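Side-chain contacts in RNA-dependent RNA polymerase (PDB 6QW0), which probably cleaves capped host mRNAs through the manganese-binding cap-snatching endonuclease domain of the viral L protein, supplying primers for viral transcription: residues His19-Tyr24 / Leu141-Lys146; Glu96-Leu101 / Lys161-Tyr166; Met115-Glu120 / Tyr125-Thr130. All blocks are in the same frame, centred on the assembly; numbering follows the deposited sequence. Where two conformers were deposited one is given.

Interaction 1: residues His19-Tyr24 / Leu141-Lys146; sequences HPLRRY and LAARNK
L21 meets A143 with both methyls and R144 with CD1 alone, and the contact is almost wholly apolar. CD1 of L21 lies 3.9 Å from CB of A143. CD2 of L21 is slightly farther, 4.1 Å from the same CB. The A143 methyl therefore faces the forked end of the leucine. The CA atoms of L21 and A143 are 8.2 Å apart, and the leucine side chain and the alanine methyl bridge that distance. I147, one turn further along the helix, also touches L21.

The second kind of contact is a methyl over a flat cation. CD1 of L21 sits over one face of the R144 guanidinium, 3.7 Å above its plane and over its centre. The leucine and the arginine run in opposite senses alongside each other. R144 is stretched out as far as NE, and its last torsion turns the guanidinium out of line with the chain (chi4 -84°). That turn presents a face, not an N-H, to the leucine.

Polar bonds are made elsewhere. NE of R144 forms a salt bridge with D140, one turn back on the same helix. This probably helps to fix the rotation of the guanidinium. R23 reaches the start of the helix, where its NH2 bonds to N137.

A143 also touches I167 and A169 of strand 163-171. The contact thus brings the approach to strand 22-25 onto helix 136-157, which packs on the mixed sheet of the alpha/beta, PD-(D/E)XK-type endonuclease fold.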
loop_
_atom_site.group_PDB
_atom_site.type_symbol
_atom_site.label_atom_id
_atom_site.label_comp_id
_atom_site.label_asym_id
_atom_site.label_seq_id
_atom_site.Cartn_x
_atom_site.Cartn_y
_atom_site.Cartn_z
ATOM N N HIS A 19 -9.250 -3.717 11.850
ATOM C CA HIS A 19 -8.502 -3.296 13.027
ATOM C C HIS A 19 -8.468 -1.769 13.073
ATOM O O HIS A 19 -8.581 -1.115 12.037
ATOM C CB HIS A 19 -7.076 -3.860 12.999
ATOM C CG HIS A 19 -7.017 -5.345 13.174
ATOM N ND1 HIS A 19 -6.821 -5.946 14.399
ATOM C CD2 HIS A 19 -7.151 -6.350 12.277
ATOM C CE1 HIS A 19 -6.837 -7.259 14.250
ATOM N NE2 HIS A 19 -7.030 -7.530 12.970
ATOM N N PRO A 20 -8.369 -1.179 14.268
ATOM C CA PRO A 20 -8.458 0.290 14.380
ATOM C C PRO A 20 -7.251 0.984 13.766
ATOM O O PRO A 20 -6.122 0.507 13.867
ATOM C CB PRO A 20 -8.528 0.534 15.897
ATOM C CG PRO A 20 -7.974 -0.725 16.513
ATOM C CD PRO A 20 -8.315 -1.852 15.573
ATOM N N LEU A 21 -7.508 2.120 13.116
ATOM C CA LEU A 21 -6.433 2.946 12.578
ATOM C C LEU A 21 -5.625 3.570 13.705
ATOM O O LEU A 21 -6.175 4.022 14.712
ATOM C CB LEU A 21 -6.995 4.045 11.679
ATOM C CG LEU A 21 -7.676 3.602 10.378
ATOM C CD1 LEU A 21 -8.458 4.764 9.806
ATOM C CD2 LEU A 21 -6.683 3.031 9.337
ATOM N N ARG A 22 -4.307 3.578 13.525
ATOM C CA ARG A 22 -3.365 4.172 14.461
ATOM C C ARG A 22 -2.552 5.244 13.750
ATOM O O ARG A 22 -2.273 5.149 12.546
ATOM C CB ARG A 22 -2.420 3.109 15.038
ATOM C CG ARG A 22 -3.154 1.999 15.821
ATOM C CD ARG A 22 -2.240 0.816 16.127
ATOM N NE ARG A 22 -0.947 1.268 16.630
ATOM C CZ ARG A 22 0.068 0.466 16.937
ATOM N NH1 ARG A 22 -0.050 -0.850 16.807
ATOM N NH2 ARG A 22 1.209 0.987 17.373
ATOM N N ARG A 23 -2.127 6.245 14.517
ATOM C CA ARG A 23 -1.239 7.277 13.995
ATOM C C ARG A 23 0.197 6.965 14.381
ATOM O O ARG A 23 0.488 6.652 15.542
ATOM C CB ARG A 23 -1.635 8.663 14.505
ATOM C CG ARG A 23 -3.072 9.037 14.199
ATOM C CD ARG A 23 -3.260 10.543 14.136
ATOM N NE ARG A 23 -4.578 10.883 13.608
ATOM C CZ ARG A 23 -4.962 12.115 13.302
ATOM N NH1 ARG A 23 -4.125 13.137 13.475
ATOM N NH2 ARG A 23 -6.180 12.323 12.828
ATOM N N TYR A 24 1.091 7.052 13.401
ATOM C CA TYR A 24 2.511 6.802 13.579
ATOM C C TYR A 24 3.275 8.037 13.134
ATOM O O TYR A 24 2.941 8.634 12.111
ATOM C CB TYR A 24 2.990 5.628 12.732
ATOM C CG TYR A 24 2.397 4.280 13.059
ATOM C CD1 TYR A 24 2.995 3.456 13.988
ATOM C CD2 TYR A 24 1.273 3.819 12.392
ATOM C CE1 TYR A 24 2.495 2.204 14.268
ATOM C CE2 TYR A 24 0.751 2.560 12.677
ATOM C CZ TYR A 24 1.381 1.765 13.613
ATOM O OH TYR A 24 0.914 0.506 13.914
ATOM N N LEU A 141 -8.143 11.248 7.122
ATOM C CA LEU A 141 -9.274 11.334 6.204
ATOM C C LEU A 141 -9.049 10.465 4.974
ATOM O O LEU A 141 -9.973 9.804 4.491
ATOM C CB LEU A 141 -9.520 12.789 5.797
ATOM C CG LEU A 141 -10.630 13.057 4.777
ATOM C CD1 LEU A 141 -11.978 12.544 5.270
ATOM C CD2 LEU A 141 -10.703 14.549 4.478
ATOM N N ALA A 142 -7.824 10.450 4.458
ATOM C CA ALA A 142 -7.534 9.631 3.286
ATOM C C ALA A 142 -7.723 8.150 3.592
ATOM O O ALA A 142 -8.276 7.409 2.772
ATOM C CB ALA A 142 -6.112 9.911 2.799
ATOM N N ALA A 143 -7.257 7.704 4.764
ATOM C CA ALA A 143 -7.469 6.314 5.173
ATOM C C ALA A 143 -8.952 5.984 5.271
ATOM O O ALA A 143 -9.397 4.926 4.814
ATOM C CB ALA A 143 -6.774 6.045 6.510
ATOM N N ARG A 144 -9.739 6.877 5.867
ATOM C CA ARG A 144 -11.165 6.597 5.991
ATOM C C ARG A 144 -11.865 6.619 4.641
ATOM O O ARG A 144 -12.820 5.864 4.430
ATOM C CB ARG A 144 -11.795 7.578 6.976
ATOM C CG ARG A 144 -11.168 7.405 8.332
ATOM C CD ARG A 144 -11.824 8.175 9.428
ATOM N NE ARG A 144 -10.948 8.201 10.592
ATOM C CZ ARG A 144 -10.870 7.239 11.505
ATOM N NH1 ARG A 144 -11.628 6.150 11.407
ATOM N NH2 ARG A 144 -10.033 7.369 12.522
ATOM N N ASN A 145 -11.395 7.449 3.709
ATOM C CA ASN A 145 -11.970 7.425 2.370
ATOM C C ASN A 145 -11.717 6.084 1.687
ATOM O O ASN A 145 -12.592 5.569 0.985
ATOM C CB ASN A 145 -11.418 8.585 1.536
ATOM C CG ASN A 145 -11.997 9.928 1.962
ATOM O OD1 ASN A 145 -13.065 9.986 2.574
ATOM N ND2 ASN A 145 -11.296 11.010 1.641
ATOM N N LYS A 146 -10.536 5.491 1.892
ATOM C CA LYS A 146 -10.281 4.189 1.273
ATOM C C LYS A 146 -11.096 3.085 1.942
ATOM O O LYS A 146 -11.535 2.150 1.258
ATOM C CB LYS A 146 -8.793 3.848 1.312
ATOM C CG LYS A 146 -7.933 4.728 0.435
ATOM C CD LYS A 146 -8.409 4.741 -0.999
ATOM C CE LYS A 146 -7.413 5.483 -1.895
ATOM N NZ LYS A 146 -7.903 5.541 -3.313
#

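Interaction 2: residues Glu96-Leu101 / Lys161-Tyr166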
loop_
_atom_site.group_PDB
_atom_site.type_symbol
_atom_site.label_atom_id
_atom_site.label_comp_id
_atom_site.label_asym_id
_atom_site.label_seq_id
_atom_site.Cartn_x
_atom_site.Cartn_y
_atom_site.Cartn_z
ATOM N N GLU A 96 -11.318 -11.993 -9.545
ATOM C CA GLU A 96 -10.323 -13.031 -9.764
ATOM C C GLU A 96 -10.127 -13.906 -8.539
ATOM O O GLU A 96 -9.670 -15.045 -8.673
ATOM C CB GLU A 96 -8.995 -12.400 -10.178
ATOM C CG GLU A 96 -9.135 -11.402 -11.311
ATOM C CD GLU A 96 -7.828 -10.710 -11.619
ATOM O OE1 GLU A 96 -6.782 -11.392 -11.575
ATOM O OE2 GLU A 96 -7.845 -9.487 -11.880
ATOM N N VAL A 97 -10.463 -13.413 -7.351
ATOM C CA VAL A 97 -10.282 -14.171 -6.126
ATOM C C VAL A 97 -11.583 -14.824 -5.671
ATOM O O VAL A 97 -11.566 -15.939 -5.148
ATOM C CB VAL A 97 -9.708 -13.247 -5.029
ATOM C CG1 VAL A 97 -9.648 -13.962 -3.692
ATOM C CG2 VAL A 97 -8.324 -12.763 -5.428
ATOM N N PHE A 98 -12.722 -14.143 -5.850
ATOM C CA PHE A 98 -13.990 -14.607 -5.296
ATOM C C PHE A 98 -14.992 -15.110 -6.325
ATOM O O PHE A 98 -15.938 -15.804 -5.939
ATOM C CB PHE A 98 -14.662 -13.482 -4.490
ATOM C CG PHE A 98 -13.931 -13.126 -3.226
ATOM C CD1 PHE A 98 -14.089 -13.889 -2.080
ATOM C CD2 PHE A 98 -13.078 -12.036 -3.190
ATOM C CE1 PHE A 98 -13.407 -13.568 -0.920
ATOM C CE2 PHE A 98 -12.396 -11.713 -2.038
ATOM C CZ PHE A 98 -12.567 -12.483 -0.896
ATOM N N GLY A 99 -14.828 -14.773 -7.605
ATOM C CA GLY A 99 -15.911 -14.947 -8.557
ATOM C C GLY A 99 -17.020 -13.938 -8.329
ATOM O O GLY A 99 -16.984 -13.192 -7.346
ATOM N N VAL A 100 -18.019 -13.901 -9.210
ATOM C CA VAL A 100 -19.102 -12.935 -9.068
ATOM C C VAL A 100 -20.017 -13.357 -7.923
ATOM O O VAL A 100 -20.079 -14.531 -7.547
ATOM C CB VAL A 100 -19.891 -12.794 -10.381
ATOM C CG1 VAL A 100 -18.950 -12.447 -11.540
ATOM C CG2 VAL A 100 -20.634 -14.073 -10.675
ATOM N N LEU A 101 -20.736 -12.382 -7.368
ATOM C CA LEU A 101 -21.770 -12.619 -6.366
ATOM C C LEU A 101 -23.152 -12.575 -7.004
ATOM O O LEU A 101 -23.403 -11.800 -7.930
ATOM C CB LEU A 101 -21.709 -11.571 -5.249
ATOM C CG LEU A 101 -20.461 -11.520 -4.380
ATOM C CD1 LEU A 101 -20.744 -10.710 -3.126
ATOM C CD2 LEU A 101 -20.032 -12.917 -4.013
ATOM N N LYS A 161 -15.202 -15.951 2.182
ATOM C CA LYS A 161 -14.032 -16.191 3.001
ATOM C C LYS A 161 -13.886 -14.969 3.890
ATOM O O LYS A 161 -14.117 -13.847 3.424
ATOM C CB LYS A 161 -12.743 -16.377 2.185
ATOM C CG LYS A 161 -12.788 -17.548 1.214
ATOM C CD LYS A 161 -11.626 -17.493 0.227
ATOM C CE LYS A 161 -11.741 -18.610 -0.803
ATOM N NZ LYS A 161 -11.138 -18.224 -2.114
ATOM N N PRO A 162 -13.479 -15.145 5.145
ATOM C CA PRO A 162 -13.284 -13.981 6.019
ATOM C C PRO A 162 -12.229 -13.045 5.448
ATOM O O PRO A 162 -11.218 -13.476 4.890
ATOM C CB PRO A 162 -12.836 -14.602 7.347
ATOM C CG PRO A 162 -12.308 -15.934 6.983
ATOM C CD PRO A 162 -13.087 -16.403 5.801
ATOM N N ILE A 163 -12.492 -11.748 5.576
ATOM C CA ILE A 163 -11.593 -10.711 5.078
ATOM C C ILE A 163 -11.168 -9.826 6.244
ATOM O O ILE A 163 -11.991 -9.475 7.093
ATOM C CB ILE A 163 -12.275 -9.867 3.977
ATOM C CG1 ILE A 163 -12.537 -10.703 2.724
ATOM C CG2 ILE A 163 -11.430 -8.604 3.637
ATOM C CD1 ILE A 163 -13.402 -9.981 1.686
ATOM N N SER A 164 -9.893 -9.435 6.265
ATOM C CA SER A 164 -9.434 -8.332 7.102
ATOM C C SER A 164 -8.995 -7.209 6.175
ATOM O O SER A 164 -8.276 -7.466 5.202
ATOM C CB SER A 164 -8.287 -8.766 8.020
ATOM O OG SER A 164 -8.733 -9.730 8.960
ATOM N N LEU A 165 -9.452 -5.982 6.449
ATOM C CA LEU A 165 -9.202 -4.837 5.575
ATOM C C LEU A 165 -8.164 -3.932 6.226
ATOM O O LEU A 165 -8.402 -3.405 7.318
ATOM C CB LEU A 165 -10.486 -4.051 5.306
ATOM C CG LEU A 165 -10.365 -2.732 4.536
ATOM C CD1 LEU A 165 -9.765 -2.949 3.145
ATOM C CD2 LEU A 165 -11.737 -2.061 4.424
ATOM N N TYR A 166 -7.035 -3.726 5.544
ATOM C CA TYR A 166 -5.932 -2.930 6.076
ATOM C C TYR A 166 -5.659 -1.742 5.163
ATOM O O TYR A 166 -5.742 -1.857 3.935
ATOM C CB TYR A 166 -4.650 -3.762 6.219
ATOM C CG TYR A 166 -4.661 -4.738 7.371
ATOM C CD1 TYR A 166 -4.593 -4.285 8.695
ATOM C CD2 TYR A 166 -4.761 -6.116 7.137
ATOM C CE1 TYR A 166 -4.591 -5.175 9.756
ATOM C CE2 TYR A 166 -4.770 -7.016 8.189
ATOM C CZ TYR A 166 -4.704 -6.542 9.494
ATOM O OH TYR A 166 -4.701 -7.427 10.548
#
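The first torsions of F98 and I163 carry their side chains towards each other. CG of F98 stands opposite its carbonyl carbon (chi1 -68°), and the ring reaches out from the end of helix 94-98. CG1 of I163 is placed in the same way (chi1 -67°), and the chain runs on extended to CD1. The helix end thus packs beside the start of strand 163-171, a strand of the mixed sheet in the PD-(D/E)XK-type endonuclease fold.

The ring and the isoleucine branch meet at an oblique angle. CZ of F98 is 3.7 Å from CD1 of I163 and 4.0 Å from CG1 of I163. I163 also packs on V126 of the neighbouring strand. CB of K161 lies at the ring edge, near its plane, 4.2 Å from CE1 of F98. One ring face is covered from within the helix by V97. CG1 of V97 sits 3.9 Å above the plane of the F98 ring, nearer its margin than its centre. R157 of helix 136-157 touches both F98 and I163, so a second helix borders the same cluster.

G99 follows the helix with positive phi (72°), and the chain turns away from the strand after F98. F98 is the last helix residue, and its ring makes the closest approach to I163.

K161 runs extended past F98, back towards the helix. In the E118 conformer given, NZ of K161 forms a salt bridge with OE2 of E118 in the neighbouring hairpin, which gives the ammonium a partner beside the helix end. NZ of K161 also comes within 3.8 Å of the backbone O of V97, a near approach that is not a hydrogen bond.

Interaction 3: residues Met115-Glu120 / Tyr125-Thr130; sequences MIIETE and YVVEFT. With MN3 (manganese (III) ion), chain C; SO4 (sulfate ion), chain G.
E128 and F129 bind a manganese ion just beyond the hydrogen-bonded pairing of M115 with V127. OE2 of E128 is 2.2 Å from the manganese, and the backbone O of F129 is 2.3 Å away. Two waters also bind the metal, and H79 and D114 complete the site. The E128 chain bends at its second torsion (chi2 64°), which brings the carboxylate round to the ion. One of the waters donates to O3 of the sulfate, probably from the crystallisation liquor. The same O3 accepts from OG1 of T130 at 2.7 Å.

Four backbone bonds join the strands. M115 pairs with V127 and I117 with Y125, each in both directions. The bond from M115 N to V127 O is less straight (143° at the hydrogen) than the other three. I116 and V126 form the non-hydrogen-bonded pair between them.

This is an antiparallel beta hairpin, and with D114 just before it the hairpin carries metal ligands as in PD-(D/E)XK nucleases. Its strand 124-131 continues the sheet into strand 163-171.

On one face M115, a selenomethionine, runs alongside V127, the two side chains leaving the sheet in the same direction. Its CB is 3.9 Å from CB of V127. Its SE then reaches CZ of F129 at 3.8 Å, an oblique Met-aromatic contact. F83 stacks on the same ring. Farther along this face, I117 and Y125 pack CB to CB at 4.2 Å. At the turn end, CG2 of T119 comes in the plane of the Y125 ring, at its edge, 3.4 Å from CE2 of Y125.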
loop_
_atom_site.group_PDB
_atom_site.type_symbol
_atom_site.label_atom_id
_atom_site.label_comp_id
_atom_site.label_asym_id
_atom_site.label_seq_id
_atom_site.Cartn_x
_atom_site.Cartn_y
_atom_site.Cartn_z
HETATM N N MSE A 115 -3.690 -4.720 -2.741
HETATM C CA MSE A 115 -3.329 -6.113 -2.496
HETATM C C MSE A 115 -4.567 -6.916 -2.092
HETATM O O MSE A 115 -5.392 -6.428 -1.313
HETATM C CB MSE A 115 -2.261 -6.246 -1.403
HETATM C CG MSE A 115 -1.037 -5.308 -1.494
HETATM SE SE MSE A 115 0.242 -5.708 -0.100
HETATM C CE MSE A 115 0.949 -7.363 -0.888
ATOM N N ILE A 116 -4.694 -8.133 -2.635
ATOM C CA ILE A 116 -5.636 -9.144 -2.143
ATOM C C ILE A 116 -4.813 -10.406 -1.910
ATOM O O ILE A 116 -4.331 -11.027 -2.869
ATOM C CB ILE A 116 -6.797 -9.418 -3.114
ATOM C CG1 ILE A 116 -7.523 -8.127 -3.492
ATOM C CG2 ILE A 116 -7.794 -10.416 -2.498
ATOM C CD1 ILE A 116 -8.593 -8.303 -4.584
ATOM N N ILE A 117 -4.642 -10.782 -0.650
ATOM C CA ILE A 117 -3.757 -11.871 -0.252
ATOM C C ILE A 117 -4.599 -13.009 0.314
ATOM O O ILE A 117 -5.323 -12.828 1.299
ATOM C CB ILE A 117 -2.728 -11.399 0.784
ATOM C CG1 ILE A 117 -1.974 -10.167 0.265
ATOM C CG2 ILE A 117 -1.773 -12.525 1.135
ATOM C CD1 ILE A 117 -1.245 -9.406 1.354
ATOM N N GLU A 118 -4.468 -14.194 -0.277
ATOM C CA GLU A 118 -5.196 -15.384 0.144
ATOM C C GLU A 118 -4.239 -16.316 0.886
ATOM O O GLU A 118 -3.135 -16.580 0.401
ATOM C CB GLU A 118 -5.816 -16.060 -1.087
ATOM C CG GLU A 118 -6.336 -17.474 -0.915
ATOM C CD GLU A 118 -7.721 -17.666 -1.527
ATOM O OE1 GLU A 118 -7.945 -17.209 -2.668
ATOM O OE2 GLU A 118 -8.589 -18.268 -0.863
ATOM N N THR A 119 -4.657 -16.810 2.054
ATOM C CA THR A 119 -3.862 -17.747 2.847
ATOM C C THR A 119 -4.448 -19.155 2.768
ATOM O O THR A 119 -5.625 -19.346 2.449
ATOM C CB THR A 119 -3.776 -17.315 4.320
ATOM O OG1 THR A 119 -5.059 -17.427 4.945
ATOM C CG2 THR A 119 -3.286 -15.880 4.436
ATOM N N GLU A 120 -3.614 -20.152 3.097
ATOM C CA GLU A 120 -4.077 -21.541 3.061
ATOM C C GLU A 120 -5.185 -21.792 4.077
ATOM O O GLU A 120 -6.116 -22.565 3.818
ATOM C CB GLU A 120 -2.905 -22.493 3.305
ATOM C CG GLU A 120 -1.850 -22.454 2.225
ATOM C CD GLU A 120 -0.753 -23.482 2.440
ATOM O OE1 GLU A 120 -0.835 -24.253 3.419
ATOM O OE2 GLU A 120 0.193 -23.516 1.625
ATOM N N TYR A 125 -6.791 -11.161 2.960
ATOM C CA TYR A 125 -6.353 -9.871 3.471
ATOM C C TYR A 125 -6.381 -8.872 2.323
ATOM O O TYR A 125 -5.773 -9.106 1.275
ATOM C CB TYR A 125 -4.966 -9.988 4.109
ATOM C CG TYR A 125 -4.961 -10.969 5.264
ATOM C CD1 TYR A 125 -5.284 -10.561 6.550
ATOM C CD2 TYR A 125 -4.697 -12.322 5.053
ATOM C CE1 TYR A 125 -5.309 -11.472 7.605
ATOM C CE2 TYR A 125 -4.731 -13.234 6.097
ATOM C CZ TYR A 125 -5.031 -12.802 7.368
ATOM O OH TYR A 125 -5.056 -13.714 8.400
ATOM N N VAL A 126 -7.118 -7.780 2.508
ATOM C CA VAL A 126 -7.232 -6.727 1.501
ATOM C C VAL A 126 -6.474 -5.518 2.033
ATOM O O VAL A 126 -6.719 -5.077 3.160
ATOM C CB VAL A 126 -8.704 -6.392 1.202
ATOM C CG1 VAL A 126 -8.815 -5.197 0.274
ATOM C CG2 VAL A 126 -9.429 -7.618 0.605
ATOM N N VAL A 127 -5.525 -5.007 1.241
ATOM C CA VAL A 127 -4.648 -3.920 1.676
ATOM C C VAL A 127 -4.735 -2.791 0.658
ATOM O O VAL A 127 -4.628 -3.030 -0.548
ATOM C CB VAL A 127 -3.186 -4.380 1.846
ATOM C CG1 VAL A 127 -2.348 -3.247 2.428
ATOM C CG2 VAL A 127 -3.097 -5.608 2.746
ATOM N N GLU A 128 -4.937 -1.563 1.137
ATOM C CA GLU A 128 -5.001 -0.414 0.244
ATOM C C GLU A 128 -4.021 0.643 0.720
ATOM O O GLU A 128 -3.969 0.948 1.920
ATOM C CB GLU A 128 -6.413 0.168 0.160
ATOM C CG GLU A 128 -6.509 1.407 -0.711
ATOM C CD GLU A 128 -6.178 1.161 -2.183
ATOM O OE1 GLU A 128 -6.236 0.014 -2.678
ATOM O OE2 GLU A 128 -5.864 2.147 -2.863
ATOM N N PHE A 129 -3.242 1.180 -0.227
ATOM C CA PHE A 129 -2.259 2.229 0.018
ATOM C C PHE A 129 -2.809 3.572 -0.449
ATOM O O PHE A 129 -3.531 3.651 -1.443
ATOM C CB PHE A 129 -0.945 1.980 -0.743
ATOM C CG PHE A 129 -0.374 0.586 -0.624
ATOM C CD1 PHE A 129 -0.257 -0.063 0.594
ATOM C CD2 PHE A 129 0.116 -0.043 -1.760
ATOM C CE1 PHE A 129 0.299 -1.346 0.660
ATOM C CE2 PHE A 129 0.672 -1.318 -1.693
ATOM C CZ PHE A 129 0.760 -1.962 -0.485
ATOM N N THR A 130 -2.425 4.643 0.238
ATOM C CA THR A 130 -2.828 5.960 -0.233
ATOM C C THR A 130 -1.841 6.982 0.318
ATOM O O THR A 130 -1.041 6.680 1.208
ATOM C CB THR A 130 -4.288 6.270 0.156
ATOM O OG1 THR A 130 -4.754 7.449 -0.525
ATOM C CG2 THR A 130 -4.432 6.454 1.650
HETATM MN MN MN3 C . -3.815 2.779 -3.520
HETATM S S SO4 G . -3.378 8.213 -3.851
HETATM O O1 SO4 G . -1.953 8.130 -3.563
HETATM O O2 SO4 G . -3.573 8.008 -5.281
HETATM O O3 SO4 G . -4.135 7.204 -3.105
HETATM O O4 SO4 G . -3.850 9.543 -3.481
HETATM O O HOH W 1 -4.442 2.745 -5.802
HETATM O O HOH W 2 -4.820 4.821 -4.144
#

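Overall arrangement
From the N terminus, 19-24 comes first, and interaction 1 closes its loop 117 residues later on helix 136-157. Within that loop, helix 94-98 opens interaction 2, which closes only at 161-166, beyond the helix. Interactions 1 and 2 therefore cross along the chain. The short hairpin of interaction 3 lies within both loops. In space, strand 124-131 runs beside strand 163-171, with Y166 N probably bonded to V126 O. K146 and A142 of the helix pack on T130, and H19 touches Y166. Interaction 1 joins the approach to strand 22-25 to helix 136-157, interaction 2 joins the end of helix 94-98 to strand 163-171, and interaction 3 pairs two strands of the same sheet.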